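Local atomic coordinates of putative aldehyde dehydrogenase (Burkholderia cenocepacia, PDB entry 4YWE), a protein that probably oxidises aldehydes to carboxylic acids with NAD or NADP as electron acceptor, as other aldehyde dehydrogenases do, and binds calcium and magnesium ions. Residues Thr21-Val31 and Thr42-Arg53; Gly138-His148 and Gly475-His486. One frame throughout, in Å; residues are numbered along the deposited sequence.

Contact 1: residues Thr21-Val31 and Thr42-Arg53; sequences TLPAQLETIPV and TIARGTAPDIER. With EDO (1,2-ethanediol), chain I.
Glu27 and Arg45 run alongside each other in the same direction, their carboxylate and guanidinium planes only 20° apart. Glu27 OE2 sits 3.4 Å from Arg45 NH1 but well out of the guanidinium plane, so the salt bridge rests on charge alone. Arg45 is fully extended, CG trans to the backbone N (chi1 -177°), which carries its tip on to a second salt bridge with Glu216. The aliphatic part of the same chain runs at about a right angle to Ile29, whose CG1 lies 3.7 Å from Arg45 CB. Next along the hairpin, the Val31 and Ile43 side chains also cross at about a right angle, Val31 CG2 3.6 Å from Ile43 CG2; paired backbone bonds between Ile29 and Ile43 fix this register. At the far end Asp50, in the first turn of helix 48-63, grips the turn Pro23-Leu26: OD1 takes Ala24 N at 2.8 Å through its syn lone pair. Asp50 OD2 is met by Thr47 N at 2.9 Å from the anti side, 31° out of the carboxylate plane. OD2 also accepts from a water that in turn takes the N-H of Gln25. Ala24 CB packs on Pro49 and over one face of the Arg53 guanidinium. One carboxylate thus ties the type I turn to the helix start, and its several donors would probably favour the charged form.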
loop_
_atom_site.group_PDB
_atom_site.type_symbol
_atom_site.label_atom_id
_atom_site.label_comp_id
_atom_site.label_asym_id
_atom_site.label_seq_id
_atom_site.Cartn_x
_atom_site.Cartn_y
_atom_site.Cartn_z
ATOM N N THR A 21 -16.135 6.413 -39.203
ATOM C CA THR A 21 -16.676 7.686 -39.661
ATOM C C THR A 21 -15.715 8.413 -40.595
ATOM O O THR A 21 -14.520 8.516 -40.318
ATOM C CB THR A 21 -17.003 8.609 -38.466
ATOM O OG1 THR A 21 -17.845 7.913 -37.538
ATOM C CG2 THR A 21 -17.707 9.873 -38.935
ATOM N N LEU A 22 -16.249 8.913 -41.706
ATOM C CA LEU A 22 -15.478 9.739 -42.627
ATOM C C LEU A 22 -15.030 11.023 -41.937
ATOM O O LEU A 22 -15.741 11.547 -41.078
ATOM C CB LEU A 22 -16.303 10.077 -43.871
ATOM C CG LEU A 22 -16.695 8.925 -44.795
ATOM C CD1 LEU A 22 -17.574 9.433 -45.928
ATOM C CD2 LEU A 22 -15.456 8.242 -45.344
ATOM N N PRO A 23 -13.846 11.531 -42.307
ATOM C CA PRO A 23 -13.390 12.818 -41.771
ATOM C C PRO A 23 -14.338 13.943 -42.170
ATOM O O PRO A 23 -14.949 13.872 -43.238
ATOM C CB PRO A 23 -12.009 12.998 -42.410
ATOM C CG PRO A 23 -12.035 12.136 -43.629
ATOM C CD PRO A 23 -12.884 10.959 -43.264
ATOM N N ALA A 24 -14.464 14.958 -41.320
ATOM C CA ALA A 24 -15.410 16.043 -41.551
ATOM C C ALA A 24 -15.112 16.802 -42.840
ATOM O O ALA A 24 -16.020 17.323 -43.486
ATOM C CB ALA A 24 -15.412 16.999 -40.368
ATOM N N GLN A 25 -13.837 16.858 -43.214
ATOM C CA GLN A 25 -13.425 17.613 -44.392
ATOM C C GLN A 25 -13.056 16.697 -45.558
ATOM O O GLN A 25 -12.615 17.166 -46.609
ATOM C CB GLN A 25 -12.257 18.536 -44.041
ATOM C CG GLN A 25 -12.642 19.644 -43.072
ATOM C CD GLN A 25 -11.461 20.486 -42.639
ATOM O OE1 GLN A 25 -10.455 20.576 -43.343
ATOM N NE2 GLN A 25 -11.577 21.110 -41.472
ATOM N N LEU A 26 -13.235 15.395 -45.357
ATOM C CA LEU A 26 -13.137 14.399 -46.425
ATOM C C LEU A 26 -11.792 14.380 -47.155
ATOM O O LEU A 26 -11.751 14.253 -48.379
ATOM C CB LEU A 26 -14.260 14.618 -47.445
ATOM C CG LEU A 26 -15.694 14.595 -46.910
ATOM C CD1 LEU A 26 -16.679 15.001 -47.995
ATOM C CD2 LEU A 26 -16.039 13.223 -46.354
ATOM N N GLU A 27 -10.697 14.501 -46.411
ATOM C CA GLU A 27 -9.367 14.401 -47.008
ATOM C C GLU A 27 -8.584 13.246 -46.389
ATOM O O GLU A 27 -8.912 12.780 -45.298
ATOM C CB GLU A 27 -8.601 15.716 -46.854
ATOM C CG GLU A 27 -9.125 16.833 -47.743
ATOM C CD GLU A 27 -8.248 18.069 -47.714
ATOM O OE1 GLU A 27 -8.195 18.782 -48.739
ATOM O OE2 GLU A 27 -7.615 18.329 -46.669
ATOM N N THR A 28 -7.554 12.786 -47.092
ATOM C CA THR A 28 -6.818 11.596 -46.676
ATOM C C THR A 28 -5.312 11.825 -46.558
ATOM O O THR A 28 -4.777 12.815 -47.056
ATOM C CB THR A 28 -7.047 10.428 -47.654
ATOM O OG1 THR A 28 -6.590 10.801 -48.961
ATOM C CG2 THR A 28 -8.523 10.062 -47.722
ATOM N N ILE A 29 -4.642 10.890 -45.888
ATOM C CA ILE A 29 -3.190 10.898 -45.757
ATOM C C ILE A 29 -2.648 9.554 -46.233
ATOM O O ILE A 29 -3.142 8.507 -45.820
ATOM C CB ILE A 29 -2.758 11.184 -44.307
ATOM C CG1 ILE A 29 -3.347 12.509 -43.819
ATOM C CG2 ILE A 29 -1.239 11.189 -44.187
ATOM C CD1 ILE A 29 -3.109 12.773 -42.347
ATOM N N PRO A 30 -1.632 9.577 -47.111
ATOM C CA PRO A 30 -1.037 8.342 -47.636
ATOM C C PRO A 30 -0.320 7.506 -46.574
ATOM O O PRO A 30 0.397 8.053 -45.734
ATOM C CB PRO A 30 -0.036 8.850 -48.682
ATOM C CG PRO A 30 -0.502 10.226 -49.027
ATOM C CD PRO A 30 -1.074 10.775 -47.760
ATOM N N VAL A 31 -0.518 6.191 -46.620
ATOM C CA VAL A 31 0.194 5.264 -45.747
ATOM C C VAL A 31 1.327 4.615 -46.535
ATOM O O VAL A 31 1.092 3.997 -47.573
ATOM C CB VAL A 31 -0.750 4.201 -45.164
ATOM C CG1 VAL A 31 0.019 3.244 -44.267
ATOM C CG2 VAL A 31 -1.884 4.863 -44.400
ATOM N N THR A 42 -4.417 4.437 -47.180
ATOM C CA THR A 42 -4.706 5.817 -46.800
ATOM C C THR A 42 -5.414 5.875 -45.450
ATOM O O THR A 42 -6.157 4.962 -45.088
ATOM C CB THR A 42 -5.586 6.532 -47.846
ATOM O OG1 THR A 42 -6.805 5.798 -48.028
ATOM C CG2 THR A 42 -4.864 6.654 -49.182
ATOM N N ILE A 43 -5.179 6.953 -44.709
ATOM C CA ILE A 43 -5.889 7.194 -43.460
ATOM C C ILE A 43 -6.639 8.515 -43.552
ATOM O O ILE A 43 -6.301 9.375 -44.365
ATOM C CB ILE A 43 -4.932 7.193 -42.251
ATOM C CG1 ILE A 43 -3.772 8.163 -42.486
ATOM C CG2 ILE A 43 -4.417 5.790 -41.977
ATOM C CD1 ILE A 43 -2.780 8.220 -41.343
ATOM N N ALA A 44 -7.659 8.671 -42.715
ATOM C CA ALA A 44 -8.425 9.908 -42.665
ATOM C C ALA A 44 -7.579 11.054 -42.121
ATOM O O ALA A 44 -6.919 10.914 -41.091
ATOM C CB ALA A 44 -9.674 9.725 -41.815
ATOM N N ARG A 45 -7.596 12.183 -42.822
ATOM C CA ARG A 45 -6.894 13.374 -42.364
ATOM C C ARG A 45 -7.748 14.109 -41.335
ATOM O O ARG A 45 -8.528 14.998 -41.678
ATOM C CB ARG A 45 -6.555 14.293 -43.540
ATOM C CG ARG A 45 -5.760 15.530 -43.155
ATOM C CD ARG A 45 -5.386 16.354 -44.377
ATOM N NE ARG A 45 -4.636 17.553 -44.015
ATOM C CZ ARG A 45 -4.105 18.397 -44.893
ATOM N NH1 ARG A 45 -4.238 18.174 -46.193
ATOM N NH2 ARG A 45 -3.440 19.464 -44.471
ATOM N N GLY A 46 -7.600 13.722 -40.073
ATOM C CA GLY A 46 -8.422 14.262 -39.007
ATOM C C GLY A 46 -8.187 15.723 -38.688
ATOM O O GLY A 46 -7.049 16.191 -38.658
ATOM N N THR A 47 -9.277 16.443 -38.451
ATOM C CA THR A 47 -9.203 17.851 -38.094
ATOM C C THR A 47 -9.979 18.104 -36.807
ATOM O O THR A 47 -10.471 17.166 -36.180
ATOM C CB THR A 47 -9.752 18.751 -39.220
ATOM O OG1 THR A 47 -11.070 18.320 -39.579
ATOM C CG2 THR A 47 -8.853 18.677 -40.445
ATOM N N ALA A 48 -10.084 19.374 -36.424
ATOM C CA ALA A 48 -10.751 19.772 -35.184
ATOM C C ALA A 48 -12.193 19.255 -35.036
ATOM O O ALA A 48 -12.569 18.825 -33.945
ATOM C CB ALA A 48 -10.726 21.297 -35.046
ATOM N N PRO A 49 -13.010 19.305 -36.109
ATOM C CA PRO A 49 -14.361 18.753 -35.930
ATOM C C PRO A 49 -14.371 17.264 -35.587
ATOM O O PRO A 49 -15.231 16.819 -34.824
ATOM C CB PRO A 49 -15.019 18.995 -37.290
ATOM C CG PRO A 49 -14.297 20.157 -37.853
ATOM C CD PRO A 49 -12.877 19.989 -37.410
ATOM N N ASP A 50 -13.425 16.511 -36.141
ATOM C CA ASP A 50 -13.322 15.082 -35.867
ATOM C C ASP A 50 -12.974 14.833 -34.402
ATOM O O ASP A 50 -13.502 13.914 -33.776
ATOM C CB ASP A 50 -12.277 14.436 -36.777
ATOM C CG ASP A 50 -12.566 14.664 -38.247
ATOM O OD1 ASP A 50 -13.755 14.646 -38.631
ATOM O OD2 ASP A 50 -11.606 14.866 -39.018
ATOM N N ILE A 51 -12.082 15.660 -33.863
ATOM C CA ILE A 51 -11.699 15.570 -32.460
ATOM C C ILE A 51 -12.899 15.902 -31.577
ATOM O O ILE A 51 -13.119 15.259 -30.550
ATOM C CB ILE A 51 -10.505 16.493 -32.148
ATOM C CG1 ILE A 51 -9.240 15.974 -32.833
ATOM C CG2 ILE A 51 -10.278 16.595 -30.647
ATOM C CD1 ILE A 51 -8.789 14.615 -32.338
ATOM N N GLU A 52 -13.675 16.900 -31.990
ATOM C CA GLU A 52 -14.867 17.311 -31.255
ATOM C C GLU A 52 -15.848 16.154 -31.087
ATOM O O GLU A 52 -16.389 15.940 -30.002
ATOM C CB GLU A 52 -15.555 18.480 -31.963
ATOM C CG GLU A 52 -16.868 18.912 -31.325
ATOM C CD GLU A 52 -16.678 19.528 -29.953
ATOM O OE1 GLU A 52 -15.636 20.181 -29.732
ATOM O OE2 GLU A 52 -17.568 19.358 -29.094
ATOM N N ARG A 53 -16.067 15.407 -32.163
ATOM C CA ARG A 53 -16.981 14.270 -32.137
ATOM C C ARG A 53 -16.425 13.129 -31.289
ATOM O O ARG A 53 -17.177 12.426 -30.614
ATOM C CB ARG A 53 -17.264 13.778 -33.558
ATOM C CG ARG A 53 -17.844 14.841 -34.474
ATOM C CD ARG A 53 -18.114 14.294 -35.867
ATOM N NE ARG A 53 -18.403 15.363 -36.819
ATOM C CZ ARG A 53 -18.627 15.170 -38.115
ATOM N NH1 ARG A 53 -18.595 13.944 -38.620
ATOM N NH2 ARG A 53 -18.882 16.203 -38.906
HETATM C C1 EDO I . -6.976 21.822 -35.943
HETATM O O1 EDO I . -5.742 21.564 -35.261
HETATM C C2 EDO I . -6.968 21.124 -37.298
HETATM O O2 EDO I . -8.188 21.408 -37.991
HETATM O O HOH W 1 -11.788 16.386 -41.281
HETATM O O HOH W 2 -10.137 15.836 -43.876
HETATM O O HOH W 3 -4.906 15.663 -47.641
#

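Contact 2: residues Gly138-His148 and Gly475-His486; sequences GYTVLTVREPH and GFTALKTIAIRH
His148 and Gly475 close one end of this antiparallel strand pair, and Thr140 and His486 the other. His148 NE2 donates to Gly475 O at 2.8 Å; the oxygen lies in the ring plane, whereas the nitrogen stands above the plane of the carbonyl. Thr477 backs one face of this imidazole. In the His486 ring NE2 meets Thr140 OG1 at 2.6 Å, the hydroxyl at the ring edge, while Gly138 O lies over one face. A chi1 of 49° folds the His486 ring back toward Gly138 and Thr140. Beside it, Arg485 CB sits over the face of the Tyr139 ring, 3.9 Å from its centroid, in a CH-pi contact, and the Tyr139 hydroxyl is buried without a polar partner. Between the ends, backbone bonds run in pairs from Thr140-Ile484 to Glu146-Ala478. Leu142 CD2 packs on Ile484 CD1 at 3.7 Å. Lys480, bent at chi3 (-72°), brings NZ to the syn lone pair of Glu146 OE2 at 2.9 Å.

In the next shell, Ala433 O and Leu436 O of the second subunit also bind Lys480 NZ. Arg145, with Leu479 CD1 over its guanidinium, is held by a salt bridge to Glu131, and the His148 ring stacks on His229. Thr481-Ile484 pair in parallel with a strand of the second subunit, and Thr143 O accepts a bond from Thr132 OG1 of the fourth. This long, protruding antiparallel arm, continuing a sheet across the interface, forms part of the oligomerisation domain characteristic of aldehyde dehydrogenases.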
loop_
_atom_site.group_PDB
_atom_site.type_symbol
_atom_site.label_atom_id
_atom_site.label_comp_id
_atom_site.label_asym_id
_atom_site.label_seq_id
_atom_site.Cartn_x
_atom_site.Cartn_y
_atom_site.Cartn_z
ATOM N N GLY A 138 -14.960 10.520 16.138
ATOM C CA GLY A 138 -16.262 10.793 15.561
ATOM C C GLY A 138 -16.194 11.029 14.066
ATOM O O GLY A 138 -17.173 11.443 13.447
ATOM N N TYR A 139 -15.027 10.763 13.487
ATOM C CA TYR A 139 -14.814 10.949 12.056
ATOM C C TYR A 139 -14.419 9.653 11.363
ATOM O O TYR A 139 -13.743 8.806 11.944
ATOM C CB TYR A 139 -13.734 12.003 11.803
ATOM C CG TYR A 139 -14.245 13.419 11.709
ATOM C CD1 TYR A 139 -14.421 14.194 12.849
ATOM C CD2 TYR A 139 -14.540 13.989 10.478
ATOM C CE1 TYR A 139 -14.883 15.493 12.764
ATOM C CE2 TYR A 139 -15.002 15.286 10.383
ATOM C CZ TYR A 139 -15.172 16.033 11.528
ATOM O OH TYR A 139 -15.633 17.325 11.436
ATOM N N THR A 140 -14.846 9.511 10.115
ATOM C CA THR A 140 -14.366 8.438 9.254
ATOM C C THR A 140 -13.921 9.029 7.922
ATOM O O THR A 140 -14.710 9.654 7.211
ATOM C CB THR A 140 -15.437 7.358 9.013
ATOM O OG1 THR A 140 -15.691 6.653 10.235
ATOM C CG2 THR A 140 -14.958 6.369 7.962
ATOM N N VAL A 141 -12.650 8.837 7.593
ATOM C CA VAL A 141 -12.087 9.401 6.376
ATOM C C VAL A 141 -11.727 8.289 5.402
ATOM O O VAL A 141 -10.983 7.372 5.743
ATOM C CB VAL A 141 -10.863 10.275 6.688
ATOM C CG1 VAL A 141 -10.202 10.749 5.401
ATOM C CG2 VAL A 141 -11.265 11.459 7.558
ATOM N N LEU A 142 -12.267 8.367 4.192
ATOM C CA LEU A 142 -11.928 7.411 3.147
ATOM C C LEU A 142 -11.505 8.140 1.877
ATOM O O LEU A 142 -11.906 9.280 1.637
ATOM C CB LEU A 142 -13.101 6.470 2.851
ATOM C CG LEU A 142 -14.400 7.041 2.276
ATOM C CD1 LEU A 142 -15.147 5.965 1.506
ATOM C CD2 LEU A 142 -15.286 7.607 3.375
ATOM N N THR A 143 -10.682 7.479 1.073
ATOM C CA THR A 143 -10.249 8.035 -0.201
ATOM C C THR A 143 -10.610 7.087 -1.334
ATOM O O THR A 143 -10.543 5.868 -1.181
ATOM C CB THR A 143 -8.734 8.305 -0.227
ATOM O OG1 THR A 143 -8.023 7.061 -0.223
ATOM C CG2 THR A 143 -8.311 9.139 0.979
ATOM N N VAL A 144 -11.000 7.656 -2.470
ATOM C CA VAL A 144 -11.355 6.864 -3.637
ATOM C C VAL A 144 -10.577 7.365 -4.844
ATOM O O VAL A 144 -10.435 8.571 -5.045
ATOM C CB VAL A 144 -12.872 6.902 -3.900
ATOM C CG1 VAL A 144 -13.610 6.058 -2.872
ATOM C CG2 VAL A 144 -13.379 8.335 -3.886
ATOM N N ARG A 145 -10.065 6.435 -5.641
ATOM C CA ARG A 145 -9.302 6.794 -6.828
ATOM C C ARG A 145 -10.195 6.709 -8.058
ATOM O O ARG A 145 -10.448 5.629 -8.589
ATOM C CB ARG A 145 -8.075 5.894 -6.967
ATOM C CG ARG A 145 -7.140 6.006 -5.771
ATOM C CD ARG A 145 -5.868 5.192 -5.929
ATOM N NE ARG A 145 -5.053 5.262 -4.718
ATOM C CZ ARG A 145 -4.222 6.259 -4.434
ATOM N NH1 ARG A 145 -4.086 7.274 -5.278
ATOM N NH2 ARG A 145 -3.523 6.243 -3.307
ATOM N N GLU A 146 -10.675 7.868 -8.495
ATOM C CA GLU A 146 -11.633 7.945 -9.588
ATOM C C GLU A 146 -10.946 8.286 -10.899
ATOM O O GLU A 146 -9.949 9.006 -10.907
ATOM C CB GLU A 146 -12.701 8.994 -9.280
ATOM C CG GLU A 146 -13.455 8.752 -7.990
ATOM C CD GLU A 146 -14.270 9.954 -7.582
ATOM O OE1 GLU A 146 -13.851 11.084 -7.910
ATOM O OE2 GLU A 146 -15.327 9.774 -6.943
ATOM N N PRO A 147 -11.488 7.781 -12.017
ATOM C CA PRO A 147 -10.943 8.127 -13.333
ATOM C C PRO A 147 -11.013 9.628 -13.587
ATOM O O PRO A 147 -11.864 10.302 -13.005
ATOM C CB PRO A 147 -11.849 7.363 -14.302
ATOM C CG PRO A 147 -13.115 7.136 -13.541
ATOM C CD PRO A 147 -12.683 6.925 -12.125
ATOM N N HIS A 148 -10.122 10.142 -14.429
ATOM C CA HIS A 148 -10.160 11.551 -14.803
ATOM C C HIS A 148 -11.455 11.858 -15.544
ATOM O O HIS A 148 -12.044 12.926 -15.378
ATOM C CB HIS A 148 -8.958 11.914 -15.677
ATOM C CG HIS A 148 -7.639 11.773 -14.986
ATOM N ND1 HIS A 148 -7.250 12.592 -13.945
ATOM C CD2 HIS A 148 -6.610 10.917 -15.193
ATOM C CE1 HIS A 148 -6.045 12.241 -13.540
ATOM N NE2 HIS A 148 -5.632 11.227 -14.280
ATOM N N GLY A 475 -1.665 7.560 -12.288
ATOM C CA GLY A 475 -1.606 8.679 -13.208
ATOM C C GLY A 475 -2.889 8.847 -13.999
ATOM O O GLY A 475 -3.161 9.922 -14.535
ATOM N N PHE A 476 -3.680 7.780 -14.074
ATOM C CA PHE A 476 -4.932 7.809 -14.823
ATOM C C PHE A 476 -6.146 7.931 -13.906
ATOM O O PHE A 476 -7.287 7.788 -14.351
ATOM C CB PHE A 476 -5.061 6.562 -15.702
ATOM C CG PHE A 476 -4.216 6.609 -16.943
ATOM C CD1 PHE A 476 -4.539 7.466 -17.981
ATOM C CD2 PHE A 476 -3.101 5.796 -17.073
ATOM C CE1 PHE A 476 -3.766 7.514 -19.125
ATOM C CE2 PHE A 476 -2.325 5.840 -18.215
ATOM C CZ PHE A 476 -2.657 6.699 -19.242
ATOM N N THR A 477 -5.896 8.189 -12.626
ATOM C CA THR A 477 -6.971 8.483 -11.687
ATOM C C THR A 477 -6.653 9.747 -10.895
ATOM O O THR A 477 -5.536 10.261 -10.952
ATOM C CB THR A 477 -7.228 7.318 -10.698
ATOM O OG1 THR A 477 -6.040 7.044 -9.945
ATOM C CG2 THR A 477 -7.668 6.061 -11.442
ATOM N N ALA A 478 -7.649 10.249 -10.171
ATOM C CA ALA A 478 -7.469 11.398 -9.289
ATOM C C ALA A 478 -8.076 11.094 -7.928
ATOM O O ALA A 478 -9.192 10.582 -7.839
ATOM C CB ALA A 478 -8.094 12.641 -9.888
ATOM N N LEU A 479 -7.342 11.411 -6.867
ATOM C CA LEU A 479 -7.772 11.057 -5.520
ATOM C C LEU A 479 -8.857 11.996 -5.003
ATOM O O LEU A 479 -8.716 13.220 -5.046
ATOM C CB LEU A 479 -6.581 11.062 -4.559
ATOM C CG LEU A 479 -6.830 10.403 -3.200
ATOM C CD1 LEU A 479 -6.978 8.898 -3.362
ATOM C CD2 LEU A 479 -5.720 10.734 -2.214
ATOM N N LYS A 480 -9.945 11.407 -4.521
ATOM C CA LYS A 480 -10.991 12.155 -3.839
ATOM C C LYS A 480 -11.040 11.734 -2.376
ATOM O O LYS A 480 -11.120 10.545 -2.070
ATOM C CB LYS A 480 -12.353 11.932 -4.501
ATOM C CG LYS A 480 -13.518 12.509 -3.702
ATOM C CD LYS A 480 -14.867 12.088 -4.271
ATOM C CE LYS A 480 -15.162 12.784 -5.589
ATOM N NZ LYS A 480 -16.467 12.349 -6.160
ATOM N N THR A 481 -10.984 12.706 -1.474
ATOM C CA THR A 481 -11.045 12.412 -0.046
ATOM C C THR A 481 -12.431 12.729 0.517
ATOM O O THR A 481 -12.972 13.813 0.297
ATOM C CB THR A 481 -9.977 13.198 0.736
ATOM O OG1 THR A 481 -8.685 12.915 0.188
ATOM C CG2 THR A 481 -9.992 12.810 2.207
ATOM N N ILE A 482 -13.000 11.771 1.239
ATOM C CA ILE A 482 -14.329 11.935 1.816
ATOM C C ILE A 482 -14.252 11.884 3.337
ATOM O O ILE A 482 -13.919 10.849 3.916
ATOM C CB ILE A 482 -15.298 10.869 1.280
ATOM C CG1 ILE A 482 -15.357 10.931 -0.250
ATOM C CG2 ILE A 482 -16.681 11.052 1.892
ATOM C CD1 ILE A 482 -16.160 9.811 -0.881
ATOM N N ALA A 483 -14.561 13.004 3.981
ATOM C CA ALA A 483 -14.503 13.094 5.436
ATOM C C ALA A 483 -15.901 13.101 6.046
ATOM O O ALA A 483 -16.652 14.064 5.891
ATOM C CB ALA A 483 -13.734 14.336 5.859
ATOM N N ILE A 484 -16.241 12.022 6.742
ATOM C CA ILE A 484 -17.564 11.880 7.336
ATOM C C ILE A 484 -17.541 12.187 8.830
ATOM O O ILE A 484 -16.891 11.486 9.604
ATOM C CB ILE A 484 -18.126 10.466 7.101
ATOM C CG1 ILE A 484 -17.939 10.049 5.642
ATOM C CG2 ILE A 484 -19.590 10.404 7.510
ATOM C CD1 ILE A 484 -18.225 8.584 5.391
ATOM N N ARG A 485 -18.257 13.234 9.228
ATOM C CA ARG A 485 -18.444 13.535 10.643
ATOM C C ARG A 485 -19.718 12.860 11.136
ATOM O O ARG A 485 -20.821 13.256 10.762
ATOM C CB ARG A 485 -18.511 15.044 10.879
ATOM C CG ARG A 485 -18.632 15.436 12.342
ATOM C CD ARG A 485 -18.700 16.946 12.504
ATOM N NE ARG A 485 -18.824 17.340 13.904
ATOM C CZ ARG A 485 -19.980 17.444 14.549
ATOM N NH1 ARG A 485 -21.120 17.181 13.920
ATOM N NH2 ARG A 485 -20.001 17.808 15.824
ATOM N N HIS A 486 -19.566 11.838 11.971
ATOM C CA HIS A 486 -20.704 11.034 12.401
ATOM C C HIS A 486 -20.825 10.940 13.919
ATOM O O HIS A 486 -21.858 10.523 14.440
ATOM C CB HIS A 486 -20.611 9.628 11.799
ATOM C CG HIS A 486 -19.272 8.981 11.973
ATOM N ND1 HIS A 486 -18.782 8.602 13.204
ATOM C CD2 HIS A 486 -18.320 8.646 11.070
ATOM C CE1 HIS A 486 -17.587 8.060 13.053
ATOM N NE2 HIS A 486 -17.284 8.072 11.766
HETATM O O HOH W 4 -4.979 8.128 -7.646
HETATM O O HOH W 5 -11.387 12.072 -8.003
#

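How the contacts relate
Along the chain both segments of contact 1 precede those of contact 2. Their centres stand 40 Å apart and the nearest atoms about 15 Å, so the two do not meet. They share no sheet: strands 28-33 and 38-44 form a separate two-stranded hairpin, whereas strands 139-155 and 477-485 belong to a larger mixed sheet. Contact 1 is local, joining neighbouring parts of the N-terminal region beside a calcium site that includes Val32, Asp99 and Asp185. Contact 2 instead brings the C-terminal strand back across 326 intervening residues. No other subunit touches contact 1, while three reach contact 2, so contact 1 lies wholly within one chain, whereas contact 2 is part of the subunit interfaces of the tetramer.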